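Local coordinates for protein rhamnosidase B (Bacillus sp., PDB 2OKX) that hydrolyses alpha-L-rhamnosides, releasing terminal rhamnose as a glycoside hydrolase of family 78, at residues T838-P844 against L856-H862. Residues are numbered along the deposited sequence; the frame is centred on the assembly and turned at random.
Sequences TCWEMYP and LTRSHCH
E841 and R858 form a side-on salt bridge: R858 NE meets the syn side of E841 OE2 at 2.9 Å, almost straight, and R858 NH2 reaches E841 OE1 from above the carboxylate plane. S859 N also donates to E841 OE2, so two N-H groups grip that oxygen. With CG anti to the backbone N (chi1 178°) and its chain extended, E841 lies flat along one face of the H862 ring, CG 3.4 Å from the centroid. Cut back to alanine, this position is likely to leave the guanidinium without this counter-charge and S859 N without its acceptor, and to lose the stacking on H862. Both segments belong to the loop between helices 817-833 and 868-876 of the (alpha/alpha)6-barrel (six-hairpin glycosidase) domain. Backbone bonds run from H862 N to C839 O and from E841 N to S859 O, whose opposite face takes T857 OG1. M842 N donates to T857 OG1 at 3.0 Å, and T857 CG2 packs over the W840 indole. H860 turns its edge to the W840 face (offset edge-to-face, planes at 73°), and a water bridges W840 NE1 and H860 ND1. Farther out, E572 pairs with R858 NH1, and Q477 accepts from H860 NE2.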
loop_
_atom_site.group_PDB
_atom_site.type_symbol
_atom_site.label_atom_id
_atom_site.label_comp_id
_atom_site.label_asym_id
_atom_site.label_seq_id
_atom_site.Cartn_x
_atom_site.Cartn_y
_atom_site.Cartn_z
ATOM N N THR A 838 -7.952 -7.826 10.824
ATOM C CA THR A 838 -8.213 -7.283 9.494
ATOM C C THR A 838 -8.304 -8.461 8.524
ATOM O O THR A 838 -7.916 -9.579 8.863
ATOM C CB THR A 838 -7.084 -6.317 9.031
ATOM O OG1 THR A 838 -5.812 -6.967 9.146
ATOM C CG2 THR A 838 -7.074 -5.058 9.884
ATOM N N CYS A 839 -8.811 -8.212 7.318
ATOM C CA CYS A 839 -8.971 -9.262 6.316
ATOM C C CYS A 839 -7.728 -9.513 5.472
ATOM O O CYS A 839 -7.144 -8.584 4.902
ATOM C CB CYS A 839 -10.146 -8.924 5.399
ATOM S SG CYS A 839 -11.672 -8.659 6.319
ATOM N N TRP A 840 -7.357 -10.786 5.379
ATOM C CA TRP A 840 -6.181 -11.212 4.631
ATOM C C TRP A 840 -6.263 -10.947 3.141
ATOM O O TRP A 840 -7.331 -11.013 2.539
ATOM C CB TRP A 840 -5.930 -12.709 4.825
ATOM C CG TRP A 840 -5.662 -13.124 6.232
ATOM C CD1 TRP A 840 -5.417 -12.313 7.305
ATOM C CD2 TRP A 840 -5.600 -14.466 6.720
ATOM N NE1 TRP A 840 -5.209 -13.073 8.435
ATOM C CE2 TRP A 840 -5.315 -14.398 8.101
ATOM C CE3 TRP A 840 -5.759 -15.724 6.122
ATOM C CZ2 TRP A 840 -5.187 -15.541 8.897
ATOM C CZ3 TRP A 840 -5.633 -16.861 6.915
ATOM C CH2 TRP A 840 -5.348 -16.758 8.289
ATOM N N GLU A 841 -5.104 -10.679 2.551
ATOM C CA GLU A 841 -4.999 -10.429 1.123
ATOM C C GLU A 841 -5.361 -11.697 0.351
ATOM O O GLU A 841 -6.050 -11.645 -0.665
ATOM C CB GLU A 841 -3.562 -10.022 0.790
ATOM C CG GLU A 841 -3.280 -9.778 -0.679
ATOM C CD GLU A 841 -1.798 -9.525 -0.939
ATOM O OE1 GLU A 841 -1.451 -9.094 -2.057
ATOM O OE2 GLU A 841 -0.979 -9.761 -0.021
ATOM N N MET A 842 -4.883 -12.836 0.839
ATOM C CA MET A 842 -5.130 -14.112 0.180
ATOM C C MET A 842 -5.420 -15.206 1.189
ATOM O O MET A 842 -5.258 -15.014 2.400
ATOM C CB MET A 842 -3.902 -14.527 -0.639
ATOM C CG MET A 842 -3.456 -13.510 -1.675
ATOM S SD MET A 842 -1.812 -13.904 -2.325
ATOM C CE MET A 842 -0.807 -13.466 -0.894
ATOM N N TYR A 843 -5.845 -16.358 0.676
ATOM C CA TYR A 843 -6.131 -17.513 1.513
ATOM C C TYR A 843 -4.867 -18.352 1.643
ATOM O O TYR A 843 -3.970 -18.273 0.802
ATOM C CB TYR A 843 -7.243 -18.362 0.890
ATOM C CG TYR A 843 -8.610 -17.729 0.972
ATOM C CD1 TYR A 843 -9.443 -17.677 -0.146
ATOM C CD2 TYR A 843 -9.074 -17.187 2.171
ATOM C CE1 TYR A 843 -10.707 -17.097 -0.073
ATOM C CE2 TYR A 843 -10.336 -16.607 2.255
ATOM C CZ TYR A 843 -11.146 -16.564 1.128
ATOM O OH TYR A 843 -12.392 -15.983 1.207
ATOM N N PRO A 844 -4.773 -19.156 2.712
ATOM C CA PRO A 844 -3.601 -20.007 2.925
ATOM C C PRO A 844 -3.563 -21.138 1.902
ATOM O O PRO A 844 -4.557 -21.409 1.226
ATOM C CB PRO A 844 -3.815 -20.551 4.338
ATOM C CG PRO A 844 -4.650 -19.510 4.994
ATOM C CD PRO A 844 -5.632 -19.145 3.907
ATOM N N LEU A 856 0.441 -17.649 5.776
ATOM C CA LEU A 856 -1.011 -17.626 5.687
ATOM C C LEU A 856 -1.417 -16.712 4.535
ATOM O O LEU A 856 -2.379 -16.988 3.813
ATOM C CB LEU A 856 -1.611 -17.110 7.005
ATOM C CG LEU A 856 -1.400 -18.011 8.228
ATOM C CD1 LEU A 856 -1.781 -17.273 9.514
ATOM C CD2 LEU A 856 -2.231 -19.278 8.062
ATOM N N THR A 857 -0.660 -15.632 4.366
ATOM C CA THR A 857 -0.921 -14.629 3.338
ATOM C C THR A 857 0.252 -13.650 3.367
ATOM O O THR A 857 1.054 -13.677 4.304
ATOM C CB THR A 857 -2.224 -13.855 3.667
ATOM O OG1 THR A 857 -2.468 -12.845 2.679
ATOM C CG2 THR A 857 -2.106 -13.195 5.037
ATOM N N ARG A 858 0.373 -12.799 2.353
ATOM C CA ARG A 858 1.453 -11.809 2.360
ATOM C C ARG A 858 0.960 -10.685 3.266
ATOM O O ARG A 858 1.380 -10.561 4.418
ATOM C CB ARG A 858 1.718 -11.257 0.955
ATOM C CG ARG A 858 2.792 -10.162 0.954
ATOM C CD ARG A 858 2.890 -9.405 -0.367
ATOM N NE ARG A 858 1.657 -8.701 -0.717
ATOM C CZ ARG A 858 1.624 -7.507 -1.305
ATOM N NH1 ARG A 858 2.758 -6.878 -1.599
ATOM N NH2 ARG A 858 0.459 -6.947 -1.620
ATOM N N SER A 859 0.051 -9.873 2.734
ATOM C CA SER A 859 -0.546 -8.777 3.486
ATOM C C SER A 859 -1.710 -9.313 4.322
ATOM O O SER A 859 -2.532 -10.095 3.832
ATOM C CB SER A 859 -1.065 -7.711 2.529
ATOM O OG SER A 859 -1.978 -6.848 3.182
ATOM N N HIS A 860 -1.778 -8.894 5.582
ATOM C CA HIS A 860 -2.847 -9.336 6.469
ATOM C C HIS A 860 -3.992 -8.334 6.519
ATOM O O HIS A 860 -4.966 -8.535 7.244
ATOM C CB HIS A 860 -2.300 -9.563 7.882
ATOM C CG HIS A 860 -1.451 -10.789 8.007
ATOM N ND1 HIS A 860 -1.840 -11.893 8.735
ATOM C CD2 HIS A 860 -0.255 -11.105 7.456
ATOM C CE1 HIS A 860 -0.921 -12.836 8.624
ATOM N NE2 HIS A 860 0.050 -12.384 7.853
ATOM N N CYS A 861 -3.877 -7.260 5.744
ATOM C CA CYS A 861 -4.904 -6.222 5.732
ATOM C C CYS A 861 -5.113 -5.677 4.318
ATOM O O CYS A 861 -4.430 -4.745 3.904
ATOM C CB CYS A 861 -4.491 -5.084 6.682
ATOM S SG CYS A 861 -5.700 -3.736 6.871
ATOM N N HIS A 862 -6.054 -6.272 3.588
ATOM C CA HIS A 862 -6.379 -5.868 2.216
ATOM C C HIS A 862 -7.885 -5.650 2.155
ATOM O O HIS A 862 -8.653 -6.610 2.211
ATOM C CB HIS A 862 -5.991 -6.972 1.219
ATOM C CG HIS A 862 -4.745 -6.682 0.441
ATOM N ND1 HIS A 862 -4.735 -6.559 -0.934
ATOM C CD2 HIS A 862 -3.466 -6.502 0.842
ATOM C CE1 HIS A 862 -3.503 -6.317 -1.344
ATOM N NE2 HIS A 862 -2.713 -6.278 -0.286
HETATM O O HOH W 1 -3.847 -11.567 10.638
#